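VirX1 (Cyanophage Syn10, PDB 6QGM) probably acts as a flavin-dependent halogenase of the tryptophan halogenase family, a marine viral enzyme that iodinates diverse substrates. Local coordinates at residues B[51-56]-B[163-168]; B[75-80]-B[267-272]; B[91-96]-B[136-141]; B[141-146]-B[510-515]. All coordinates share one frame; numbering follows the deposited sequence.

Contact 1. Residues B[51-56]-B[163-168]; sequences GHFNKF and TAYHID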
# COMPACT_ATOMS: atom_id res chain seq x y z
N GLY B 51 15.13 -7.17 -22.27
CA GLY B 51 14.17 -6.42 -23.10
C GLY B 51 14.43 -4.92 -23.03
O GLY B 51 14.44 -4.29 -24.09
N HIS B 52 14.65 -4.39 -21.83
CA HIS B 52 14.93 -2.96 -21.52
C HIS B 52 15.88 -2.36 -22.58
O HIS B 52 15.68 -1.20 -22.98
CB HIS B 52 15.57 -2.83 -20.11
CG HIS B 52 14.66 -2.55 -18.94
ND1 HIS B 52 13.83 -3.52 -18.37
CD2 HIS B 52 14.50 -1.42 -18.19
CE1 HIS B 52 13.16 -2.98 -17.36
NE2 HIS B 52 13.55 -1.69 -17.24
N PHE B 53 16.88 -3.14 -22.99
CA PHE B 53 17.95 -2.75 -23.96
C PHE B 53 17.35 -2.31 -25.29
O PHE B 53 17.94 -1.44 -25.96
CB PHE B 53 18.90 -3.93 -24.17
CG PHE B 53 20.19 -3.60 -24.88
CD1 PHE B 53 21.11 -2.73 -24.33
CD2 PHE B 53 20.52 -4.20 -26.08
CE1 PHE B 53 22.31 -2.45 -24.96
CE2 PHE B 53 21.71 -3.91 -26.73
CZ PHE B 53 22.61 -3.04 -26.16
N ASN B 54 16.21 -2.91 -25.68
CA ASN B 54 15.51 -2.59 -26.95
C ASN B 54 15.09 -1.11 -26.92
O ASN B 54 15.24 -0.43 -27.98
CB ASN B 54 14.36 -3.56 -27.23
CG ASN B 54 14.79 -4.95 -27.60
OD1 ASN B 54 15.22 -5.19 -28.73
ND2 ASN B 54 14.66 -5.89 -26.67
N LYS B 55 14.61 -0.60 -25.78
CA LYS B 55 14.20 0.82 -25.62
C LYS B 55 15.40 1.72 -25.90
O LYS B 55 15.23 2.73 -26.61
CB LYS B 55 13.70 1.09 -24.19
CG LYS B 55 13.13 2.47 -23.91
CD LYS B 55 13.34 2.91 -22.48
CE LYS B 55 12.44 4.07 -22.15
NZ LYS B 55 12.16 4.13 -20.69
N PHE B 56 16.57 1.39 -25.35
CA PHE B 56 17.84 2.13 -25.55
C PHE B 56 18.14 2.15 -27.05
O PHE B 56 18.33 3.24 -27.63
CB PHE B 56 18.98 1.52 -24.72
CG PHE B 56 20.29 2.25 -24.84
CD1 PHE B 56 20.56 3.35 -24.05
CD2 PHE B 56 21.24 1.85 -25.78
CE1 PHE B 56 21.74 4.06 -24.21
CE2 PHE B 56 22.43 2.54 -25.91
CZ PHE B 56 22.68 3.65 -25.13
N THR B 163 12.79 -10.11 -28.33
CA THR B 163 14.16 -10.64 -28.56
C THR B 163 15.16 -9.59 -28.08
O THR B 163 15.08 -8.45 -28.57
CB THR B 163 14.39 -11.03 -30.02
OG1 THR B 163 13.32 -11.88 -30.47
CG2 THR B 163 15.69 -11.76 -30.21
N ALA B 164 16.03 -9.98 -27.15
CA ALA B 164 17.20 -9.21 -26.70
C ALA B 164 18.46 -9.79 -27.35
O ALA B 164 18.32 -10.49 -28.37
CB ALA B 164 17.28 -9.22 -25.19
N TYR B 165 19.66 -9.50 -26.80
CA TYR B 165 20.95 -9.64 -27.52
C TYR B 165 22.05 -10.13 -26.57
O TYR B 165 22.01 -9.79 -25.38
CB TYR B 165 21.35 -8.30 -28.14
CG TYR B 165 20.26 -7.64 -28.95
CD1 TYR B 165 19.31 -6.82 -28.36
CD2 TYR B 165 20.15 -7.84 -30.31
CE1 TYR B 165 18.30 -6.21 -29.09
CE2 TYR B 165 19.15 -7.25 -31.06
CZ TYR B 165 18.22 -6.42 -30.45
OH TYR B 165 17.25 -5.83 -31.19
N HIS B 166 22.97 -10.94 -27.09
CA HIS B 166 24.33 -11.19 -26.54
C HIS B 166 25.30 -10.26 -27.29
O HIS B 166 25.23 -10.25 -28.51
CB HIS B 166 24.74 -12.66 -26.71
CG HIS B 166 23.78 -13.63 -26.11
ND1 HIS B 166 23.04 -14.51 -26.87
CD2 HIS B 166 23.45 -13.88 -24.83
CE1 HIS B 166 22.32 -15.27 -26.08
NE2 HIS B 166 22.56 -14.91 -24.82
N ILE B 167 26.11 -9.49 -26.58
CA ILE B 167 27.02 -8.47 -27.19
C ILE B 167 28.40 -8.58 -26.55
O ILE B 167 28.49 -8.99 -25.37
CB ILE B 167 26.42 -7.06 -27.04
CG1 ILE B 167 26.46 -6.57 -25.59
CG2 ILE B 167 25.00 -7.00 -27.62
CD1 ILE B 167 25.91 -5.18 -25.39
N ASP B 168 29.43 -8.23 -27.31
CA ASP B 168 30.77 -7.84 -26.78
C ASP B 168 30.63 -6.37 -26.39
O ASP B 168 30.50 -5.53 -27.30
CB ASP B 168 31.85 -8.11 -27.83
CG ASP B 168 33.25 -7.60 -27.51
OD1 ASP B 168 33.37 -6.59 -26.79
OD2 ASP B 168 34.21 -8.20 -27.99
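F53 turns its CG away from the backbone N (chi1 -167°) and carries its ring off helix 52-59 to Y165, whose own CG lies beside the backbone N, so that the two side chains cross at about a right angle. This is helix-on-sheet packing: the helix sets its first turn against strand 164-168, the middle strand of a small antiparallel sheet, and the two short axes stand 83° apart. F53 CD2 lies 3.7 Å from Y165 CD1, which sits at the edge of the F53 ring, near its plane. The ring planes are 65° apart, an oblique meeting. Further out, F53 CZ reaches I167 CD1 at 4.0 Å, the two side chains coming from opposite directions. W67 also packs on F53, Y165 and I167.

The polar part rests on N54. N54 ND2 donates to T163 O at 3.2 Å, approaching from above the carbonyl plane, and also to G51 O at 3.0 Å, there on a lone pair. Two carbonyls thus fix the rotation of the amide, and G51 O additionally takes the backbone N of N54. The hydroxyl of Y165 is hydrogen-bonded to D64. N54 OD1 lies near the plane of the Y165 ring, 3.3 Å from Y165 CE1.

Contact 2. Residues B[75-80]-B[267-272]; sequences YKNSIR and MHNVTD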
# COMPACT_ATOMS: atom_id res chain seq x y z
N TYR B 75 21.48 -13.12 -30.99
CA TYR B 75 20.11 -12.91 -30.45
C TYR B 75 19.92 -13.76 -29.20
O TYR B 75 20.59 -14.80 -29.04
CB TYR B 75 19.05 -13.22 -31.51
CG TYR B 75 18.86 -12.15 -32.55
CD1 TYR B 75 18.36 -10.90 -32.19
CD2 TYR B 75 19.15 -12.36 -33.88
CE1 TYR B 75 18.15 -9.91 -33.13
CE2 TYR B 75 18.95 -11.38 -34.83
CZ TYR B 75 18.45 -10.14 -34.45
OH TYR B 75 18.25 -9.15 -35.36
N LYS B 76 18.99 -13.32 -28.35
CA LYS B 76 18.67 -13.95 -27.04
C LYS B 76 17.15 -13.89 -26.80
O LYS B 76 16.61 -12.77 -26.70
CB LYS B 76 19.42 -13.21 -25.94
CG LYS B 76 19.25 -13.80 -24.56
CD LYS B 76 19.49 -12.78 -23.47
CE LYS B 76 19.04 -13.26 -22.12
NZ LYS B 76 19.15 -12.17 -21.13
N ASN B 77 16.51 -15.05 -26.69
CA ASN B 77 15.04 -15.18 -26.58
C ASN B 77 14.62 -15.61 -25.17
O ASN B 77 13.42 -15.50 -24.86
CB ASN B 77 14.52 -16.14 -27.65
CG ASN B 77 14.58 -15.55 -29.04
OD1 ASN B 77 15.67 -15.41 -29.60
ND2 ASN B 77 13.44 -15.17 -29.58
N SER B 78 15.57 -16.05 -24.34
CA SER B 78 15.29 -16.65 -23.01
C SER B 78 16.56 -16.68 -22.16
O SER B 78 17.67 -16.72 -22.73
CB SER B 78 14.72 -18.04 -23.18
OG SER B 78 14.33 -18.58 -21.93
N ILE B 79 16.40 -16.66 -20.83
CA ILE B 79 17.43 -17.13 -19.86
C ILE B 79 17.08 -18.58 -19.51
O ILE B 79 15.95 -18.84 -19.09
CB ILE B 79 17.48 -16.27 -18.58
CG1 ILE B 79 17.56 -14.77 -18.90
CG2 ILE B 79 18.65 -16.71 -17.72
CD1 ILE B 79 17.56 -13.89 -17.67
N ARG B 80 18.05 -19.47 -19.68
CA ARG B 80 17.91 -20.92 -19.38
C ARG B 80 18.60 -21.20 -18.04
O ARG B 80 19.71 -20.70 -17.83
CB ARG B 80 18.52 -21.72 -20.53
CG ARG B 80 18.70 -23.19 -20.22
CD ARG B 80 19.05 -23.96 -21.47
NE ARG B 80 17.95 -23.84 -22.42
CZ ARG B 80 18.06 -23.94 -23.73
NH1 ARG B 80 19.23 -24.19 -24.29
NH2 ARG B 80 16.99 -23.80 -24.49
N MET B 267 25.80 -22.06 -30.87
CA MET B 267 25.47 -20.61 -30.79
C MET B 267 23.99 -20.45 -30.45
O MET B 267 23.18 -20.17 -31.34
CB MET B 267 25.78 -19.90 -32.11
CG MET B 267 25.73 -18.41 -31.99
SD MET B 267 25.95 -17.63 -33.59
CE MET B 267 27.50 -18.38 -34.09
N HIS B 268 23.67 -20.61 -29.16
CA HIS B 268 22.28 -20.69 -28.67
C HIS B 268 21.64 -19.31 -28.61
O HIS B 268 22.29 -18.32 -28.23
CB HIS B 268 22.23 -21.46 -27.34
CG HIS B 268 22.48 -22.91 -27.52
ND1 HIS B 268 22.92 -23.72 -26.52
CD2 HIS B 268 22.38 -23.71 -28.61
CE1 HIS B 268 23.07 -24.94 -26.97
NE2 HIS B 268 22.75 -24.96 -28.25
N ASN B 269 20.40 -19.30 -29.09
CA ASN B 269 19.25 -18.42 -28.77
C ASN B 269 19.14 -17.94 -27.30
O ASN B 269 18.19 -17.19 -27.04
CB ASN B 269 18.00 -19.24 -29.06
CG ASN B 269 16.98 -18.51 -29.89
OD1 ASN B 269 17.14 -17.32 -30.15
ND2 ASN B 269 15.96 -19.22 -30.31
N VAL B 270 19.97 -18.42 -26.36
CA VAL B 270 19.75 -18.19 -24.90
C VAL B 270 21.06 -17.94 -24.14
O VAL B 270 22.11 -18.42 -24.57
CB VAL B 270 18.98 -19.35 -24.24
CG1 VAL B 270 17.70 -19.70 -24.98
CG2 VAL B 270 19.86 -20.59 -24.07
N THR B 271 20.96 -17.21 -23.01
CA THR B 271 21.97 -17.18 -21.92
C THR B 271 21.66 -18.35 -20.98
O THR B 271 20.59 -18.33 -20.36
CB THR B 271 21.98 -15.84 -21.18
OG1 THR B 271 22.09 -14.75 -22.09
CG2 THR B 271 23.14 -15.73 -20.22
N ASP B 272 22.54 -19.35 -20.91
CA ASP B 272 22.43 -20.49 -19.96
C ASP B 272 23.12 -20.11 -18.66
O ASP B 272 24.23 -19.54 -18.69
CB ASP B 272 23.03 -21.80 -20.50
CG ASP B 272 22.81 -23.00 -19.59
OD1 ASP B 272 21.72 -23.12 -19.01
OD2 ASP B 272 23.73 -23.83 -19.49
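N77 N donates to N269 O at 2.7 Å, nearly in line with the carbonyl (166° at the oxygen), and R80 N donates to T271 O at 2.9 Å; backbone hydrogen bonds such as these carry most of the pairing. The bond from T271 N to S78 O is weak. CA-H...O contacts are also present, K76 CA to N269 O and I79 CA to T271 O.

I79 pairs with T271 and R80 with D272, which makes strands 78-82 and 270-275 parallel neighbours in the mixed seven-stranded sheet; their short axes run 22° apart at 4.7 Å.

Side-chain packing is concentrated on the face bearing R80 and V270. The R80 chain bends at chi3 (-62°) and lays its guanidinium over V270, whose CG2 stands 3.6 Å above the plane, offset toward the rim. S78 CB touches V270 CG1 on the same face, and R80 CG lies 3.3 Å from D272 OD1, an oxygen that is hydrogen-bonded to T82. Separately, the K76 chain, extended beyond CG, passes T271, with K76 CE 3.4 Å from T271 OG1.

Polar ends turn to other partners: R80 NE forms a salt bridge with E93, K76 NZ bonds T49 O and S356, and H166 bonds T271 OG1.

Contact 3. Residues B[91-96]-B[136-141]; sequences VFEYPF and SNTYLA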
# COMPACT_ATOMS: atom_id res chain seq x y z
N VAL B 91 16.36 -28.49 -16.49
CA VAL B 91 16.36 -27.18 -17.20
C VAL B 91 14.98 -26.54 -17.10
O VAL B 91 13.99 -27.26 -17.16
CB VAL B 91 16.79 -27.36 -18.67
CG1 VAL B 91 16.90 -26.02 -19.37
CG2 VAL B 91 18.08 -28.14 -18.79
N PHE B 92 14.94 -25.23 -16.96
CA PHE B 92 13.71 -24.42 -17.11
C PHE B 92 14.10 -23.07 -17.71
O PHE B 92 15.28 -22.69 -17.64
CB PHE B 92 12.95 -24.35 -15.80
CG PHE B 92 13.64 -23.66 -14.65
CD1 PHE B 92 13.48 -22.30 -14.43
CD2 PHE B 92 14.37 -24.39 -13.72
CE1 PHE B 92 14.08 -21.67 -13.34
CE2 PHE B 92 14.96 -23.76 -12.64
CZ PHE B 92 14.83 -22.40 -12.46
N GLU B 93 13.14 -22.40 -18.34
CA GLU B 93 13.38 -21.12 -19.04
C GLU B 93 12.63 -20.01 -18.31
O GLU B 93 11.58 -20.28 -17.67
CB GLU B 93 12.93 -21.23 -20.50
CG GLU B 93 13.41 -22.49 -21.19
CD GLU B 93 14.74 -22.42 -21.94
OE1 GLU B 93 15.29 -21.29 -22.11
OE2 GLU B 93 15.22 -23.50 -22.36
N TYR B 94 13.21 -18.81 -18.37
CA TYR B 94 12.51 -17.50 -18.27
C TYR B 94 12.59 -16.87 -19.65
O TYR B 94 13.55 -16.19 -19.96
CB TYR B 94 13.14 -16.63 -17.18
CG TYR B 94 12.47 -15.31 -16.94
CD1 TYR B 94 11.16 -15.10 -17.35
CD2 TYR B 94 13.13 -14.26 -16.31
CE1 TYR B 94 10.52 -13.89 -17.12
CE2 TYR B 94 12.50 -13.05 -16.07
CZ TYR B 94 11.19 -12.86 -16.49
OH TYR B 94 10.53 -11.69 -16.27
N PRO B 95 11.60 -17.15 -20.54
CA PRO B 95 11.58 -16.59 -21.89
C PRO B 95 11.11 -15.13 -21.86
O PRO B 95 10.41 -14.80 -20.94
CB PRO B 95 10.56 -17.47 -22.61
CG PRO B 95 9.57 -17.79 -21.52
CD PRO B 95 10.42 -17.99 -20.28
N PHE B 96 11.50 -14.31 -22.84
CA PHE B 96 11.08 -12.88 -22.94
C PHE B 96 9.64 -12.82 -23.45
O PHE B 96 9.21 -13.61 -24.31
CB PHE B 96 12.02 -12.10 -23.85
CG PHE B 96 13.32 -11.74 -23.19
CD1 PHE B 96 13.35 -10.91 -22.09
CD2 PHE B 96 14.52 -12.24 -23.67
CE1 PHE B 96 14.55 -10.56 -21.48
CE2 PHE B 96 15.73 -11.90 -23.06
CZ PHE B 96 15.74 -11.08 -21.95
N SER B 136 5.33 -18.75 -25.99
CA SER B 136 5.70 -19.52 -27.20
C SER B 136 7.13 -19.15 -27.61
O SER B 136 7.77 -19.93 -28.33
CB SER B 136 4.70 -19.28 -28.32
OG SER B 136 3.38 -19.62 -27.90
N ASN B 137 7.63 -18.00 -27.14
CA ASN B 137 9.05 -17.62 -27.29
C ASN B 137 9.88 -18.80 -26.79
O ASN B 137 10.91 -19.09 -27.40
CB ASN B 137 9.36 -16.29 -26.59
CG ASN B 137 10.57 -15.58 -27.16
OD1 ASN B 137 11.19 -16.06 -28.11
ND2 ASN B 137 10.91 -14.43 -26.58
N THR B 138 9.40 -19.48 -25.75
CA THR B 138 9.98 -20.73 -25.16
C THR B 138 10.39 -21.73 -26.25
O THR B 138 11.48 -22.30 -26.13
CB THR B 138 8.97 -21.39 -24.21
OG1 THR B 138 8.50 -20.38 -23.32
CG2 THR B 138 9.56 -22.56 -23.44
N TYR B 139 9.55 -21.94 -27.27
CA TYR B 139 9.79 -22.92 -28.36
C TYR B 139 10.99 -22.50 -29.22
O TYR B 139 11.77 -23.39 -29.60
CB TYR B 139 8.56 -23.05 -29.25
CG TYR B 139 7.34 -23.60 -28.56
CD1 TYR B 139 7.23 -24.94 -28.27
CD2 TYR B 139 6.28 -22.78 -28.22
CE1 TYR B 139 6.12 -25.45 -27.63
CE2 TYR B 139 5.14 -23.28 -27.60
CZ TYR B 139 5.06 -24.62 -27.31
OH TYR B 139 3.95 -25.14 -26.69
N LEU B 140 11.11 -21.21 -29.54
CA LEU B 140 12.26 -20.65 -30.31
C LEU B 140 13.54 -20.95 -29.52
O LEU B 140 14.50 -21.50 -30.10
CB LEU B 140 12.08 -19.14 -30.50
CG LEU B 140 10.86 -18.71 -31.31
CD1 LEU B 140 10.78 -17.18 -31.44
CD2 LEU B 140 10.84 -19.38 -32.69
N ALA B 141 13.54 -20.59 -28.23
CA ALA B 141 14.65 -20.80 -27.29
C ALA B 141 14.99 -22.28 -27.24
O ALA B 141 16.17 -22.62 -27.36
CB ALA B 141 14.29 -20.26 -25.94
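An edge strand meets the first turns of a helix here: P95, F96 and E93, at the border of the mixed seven-stranded sheet, face N137, T138 and A141 of helix 137-143. The hydrogen bond across the contact runs from N137 ND2 to F96 O, 3.0 Å long and nearly straight (173° at the hydrogen). F96 O lies in the amide plane of N137, whereas the donor is tilted from the carbonyl plane. N137 CG is placed anti to the backbone N (chi1 -157°), which carries the amide out to the carbonyl just past the strand end. The other amide atom is held too, for N137 OD1 accepts from N77 ND2, and D162 O and F96 O both take ND2; this leaves the amide little freedom to rotate.

The helix crosses strand 91-95 at 122° between short axes that approach to 8.6 Å, an alpha-on-beta arrangement in which the helix packs over the sheet margin. P95 fits against T138: P95 CG lies 3.3 Å and P95 CB 3.6 Å from T138 OG1, a hydroxyl that is hydrogen-bonded to N135 O. P95 CB also comes within 4.3 Å of N137 CB.

One turn further along the helix, A141 CB sits 4.1 Å from E93 OE1. The E93 chain bends at chi2, and its OE1 is hydrogen-bonded to S78 OG while OE2 keeps its salt bridge to strand 78-82.

Contact 4. Residues B[141-146]-B[510-515]; sequences AEHNRL and EYVKTL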
# COMPACT_ATOMS: atom_id res chain seq x y z
N ALA B 141 13.54 -20.59 -28.23
CA ALA B 141 14.65 -20.80 -27.29
C ALA B 141 14.99 -22.28 -27.24
O ALA B 141 16.17 -22.62 -27.36
CB ALA B 141 14.29 -20.26 -25.94
N GLU B 142 13.98 -23.14 -27.11
CA GLU B 142 14.16 -24.60 -26.85
C GLU B 142 14.73 -25.28 -28.10
O GLU B 142 15.61 -26.13 -27.91
CB GLU B 142 12.86 -25.25 -26.40
CG GLU B 142 12.61 -25.04 -24.92
CD GLU B 142 11.58 -25.94 -24.26
OE1 GLU B 142 11.29 -27.01 -24.81
OE2 GLU B 142 11.08 -25.58 -23.17
N HIS B 143 14.28 -24.94 -29.30
CA HIS B 143 14.73 -25.59 -30.57
C HIS B 143 15.74 -24.70 -31.30
O HIS B 143 16.08 -25.04 -32.44
CB HIS B 143 13.50 -25.96 -31.41
CG HIS B 143 12.63 -26.94 -30.70
ND1 HIS B 143 11.68 -26.55 -29.79
CD2 HIS B 143 12.58 -28.28 -30.74
CE1 HIS B 143 11.07 -27.60 -29.31
NE2 HIS B 143 11.58 -28.68 -29.90
N ASN B 144 16.21 -23.62 -30.67
CA ASN B 144 17.31 -22.76 -31.18
C ASN B 144 16.93 -22.23 -32.58
O ASN B 144 17.76 -22.30 -33.51
CB ASN B 144 18.63 -23.53 -31.20
CG ASN B 144 19.84 -22.64 -31.39
OD1 ASN B 144 19.94 -21.58 -30.76
ND2 ASN B 144 20.74 -23.08 -32.25
N ARG B 145 15.70 -21.72 -32.72
CA ARG B 145 15.15 -21.18 -33.98
C ARG B 145 14.84 -19.71 -33.79
O ARG B 145 14.74 -19.26 -32.64
CB ARG B 145 13.91 -21.97 -34.41
CG ARG B 145 14.09 -23.47 -34.36
CD ARG B 145 15.28 -23.95 -35.17
NE ARG B 145 15.29 -25.40 -35.23
CZ ARG B 145 14.94 -26.11 -36.29
NH1 ARG B 145 14.59 -25.53 -37.43
NH2 ARG B 145 14.97 -27.43 -36.24
N LEU B 146 14.64 -18.99 -34.90
CA LEU B 146 14.27 -17.56 -34.88
C LEU B 146 13.42 -17.22 -36.11
O LEU B 146 13.59 -17.89 -37.16
CB LEU B 146 15.55 -16.74 -34.80
CG LEU B 146 15.45 -15.37 -34.14
CD1 LEU B 146 14.65 -15.41 -32.85
CD2 LEU B 146 16.84 -14.83 -33.84
N GLU B 510 6.67 -29.06 -34.34
CA GLU B 510 6.78 -29.42 -35.77
C GLU B 510 6.93 -28.14 -36.61
O GLU B 510 7.79 -28.14 -37.51
CB GLU B 510 5.59 -30.27 -36.24
CG GLU B 510 5.87 -30.95 -37.57
CD GLU B 510 4.68 -31.55 -38.30
OE1 GLU B 510 3.53 -31.50 -37.79
OE2 GLU B 510 4.91 -32.07 -39.41
N TYR B 511 6.14 -27.10 -36.33
CA TYR B 511 6.17 -25.82 -37.10
C TYR B 511 7.51 -25.12 -36.85
O TYR B 511 8.13 -24.62 -37.82
CB TYR B 511 5.01 -24.87 -36.75
CG TYR B 511 5.22 -23.50 -37.35
CD1 TYR B 511 5.20 -23.32 -38.72
CD2 TYR B 511 5.53 -22.41 -36.55
CE1 TYR B 511 5.43 -22.08 -39.29
CE2 TYR B 511 5.77 -21.16 -37.11
CZ TYR B 511 5.74 -21.00 -38.48
OH TYR B 511 6.01 -19.79 -39.03
N VAL B 512 7.92 -25.06 -35.59
CA VAL B 512 9.14 -24.35 -35.13
C VAL B 512 10.37 -25.00 -35.78
O VAL B 512 11.32 -24.26 -36.09
CB VAL B 512 9.21 -24.29 -33.59
CG1 VAL B 512 10.63 -24.17 -33.06
CG2 VAL B 512 8.34 -23.16 -33.06
N LYS B 513 10.31 -26.30 -36.06
CA LYS B 513 11.41 -27.06 -36.72
C LYS B 513 11.53 -26.69 -38.21
O LYS B 513 12.59 -26.98 -38.78
CB LYS B 513 11.21 -28.55 -36.49
CG LYS B 513 11.54 -28.96 -35.07
CD LYS B 513 11.32 -30.40 -34.74
CE LYS B 513 12.04 -30.78 -33.46
NZ LYS B 513 12.05 -32.25 -33.26
N THR B 514 10.52 -26.07 -38.82
CA THR B 514 10.58 -25.58 -40.22
C THR B 514 11.23 -24.19 -40.26
O THR B 514 11.57 -23.73 -41.36
CB THR B 514 9.20 -25.57 -40.90
OG1 THR B 514 8.45 -24.43 -40.47
CG2 THR B 514 8.43 -26.85 -40.66
N LEU B 515 11.39 -23.54 -39.11
CA LEU B 515 11.96 -22.16 -39.01
C LEU B 515 13.48 -22.24 -39.14
O LEU B 515 14.08 -23.26 -38.81
CB LEU B 515 11.57 -21.51 -37.68
CG LEU B 515 10.08 -21.17 -37.53
CD1 LEU B 515 9.77 -20.69 -36.11
CD2 LEU B 515 9.64 -20.11 -38.55
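R145 reaches from the end of helix 137-143 to the carbonyls at the end of helix 494-512, where V512, K513 and L515 receive it, and it can be traced atom by atom. R145 CB lies 4.0 Å from L515 CB, and R145 CG, beside the backbone N, packs 3.8 Å from V512 CG1 and also near V512 O. The chain then bends at chi2 (-55°), carrying CD past the V512 and L515 carbonyl oxygens. NE turns back within its own segment and makes a weak bond to H143 O. CZ sits against K513 CA, which covers one face of the R145 guanidinium 3.2 Å above its plane, offset toward the rim.

Of the two terminal nitrogens, NH1 donates twice. R145 NH1 is 2.7 Å from L515 O, which lies in the guanidinium plane, and NH1 is in the plane of that carbonyl. R145 NH1 is 2.8 Å from K513 O, which is tilted out of the guanidinium plane, and NH1 stands above the K513 carbonyl plane, away from a lone pair. Both bonds are bent, 136° and 133° at the hydrogen. R145 NH2 lies against K513, 3.6 Å from K513 CA.

Alongside, H143 CB meets V512 CG1 at 3.8 Å, the two side chains crossing at about a right angle, and H143 CD2 meets K513 CE at 3.7 Å. T514 stays within its own turn, its OG1 bonded to Y511 O.

Two helix ends thus meet: N144, with positive phi, forms a Schellman motif closing the first, and a type I beta turn from V512 to L515 ends the second, with R145 NH1 bonded to the carbonyls of K513 and L515.

How the contacts relate
From the N terminus, the chain opens contact 1 at 51-56, contact 2 at 75-80 and contact 3 at 91-96. Contact 3 closes first, at 136-141, inside the spans of both contact 1 and contact 2. Contact 4 then opens on the same helix, sharing A141, before contact 1 closes at 163-168. Contact 2 closes only at 267-272, so it crosses contact 1, and contact 4, ending at 510-515, crosses both. The small antiparallel sheet joins contact 1 to contact 2, strands 164-168 and 74-76 being neighbours in it. Contacts 2 and 3 share the seven-stranded sheet through strands 78-82 and 91-95, and contact 4 ties helix 494-512, near the C terminus, to that region.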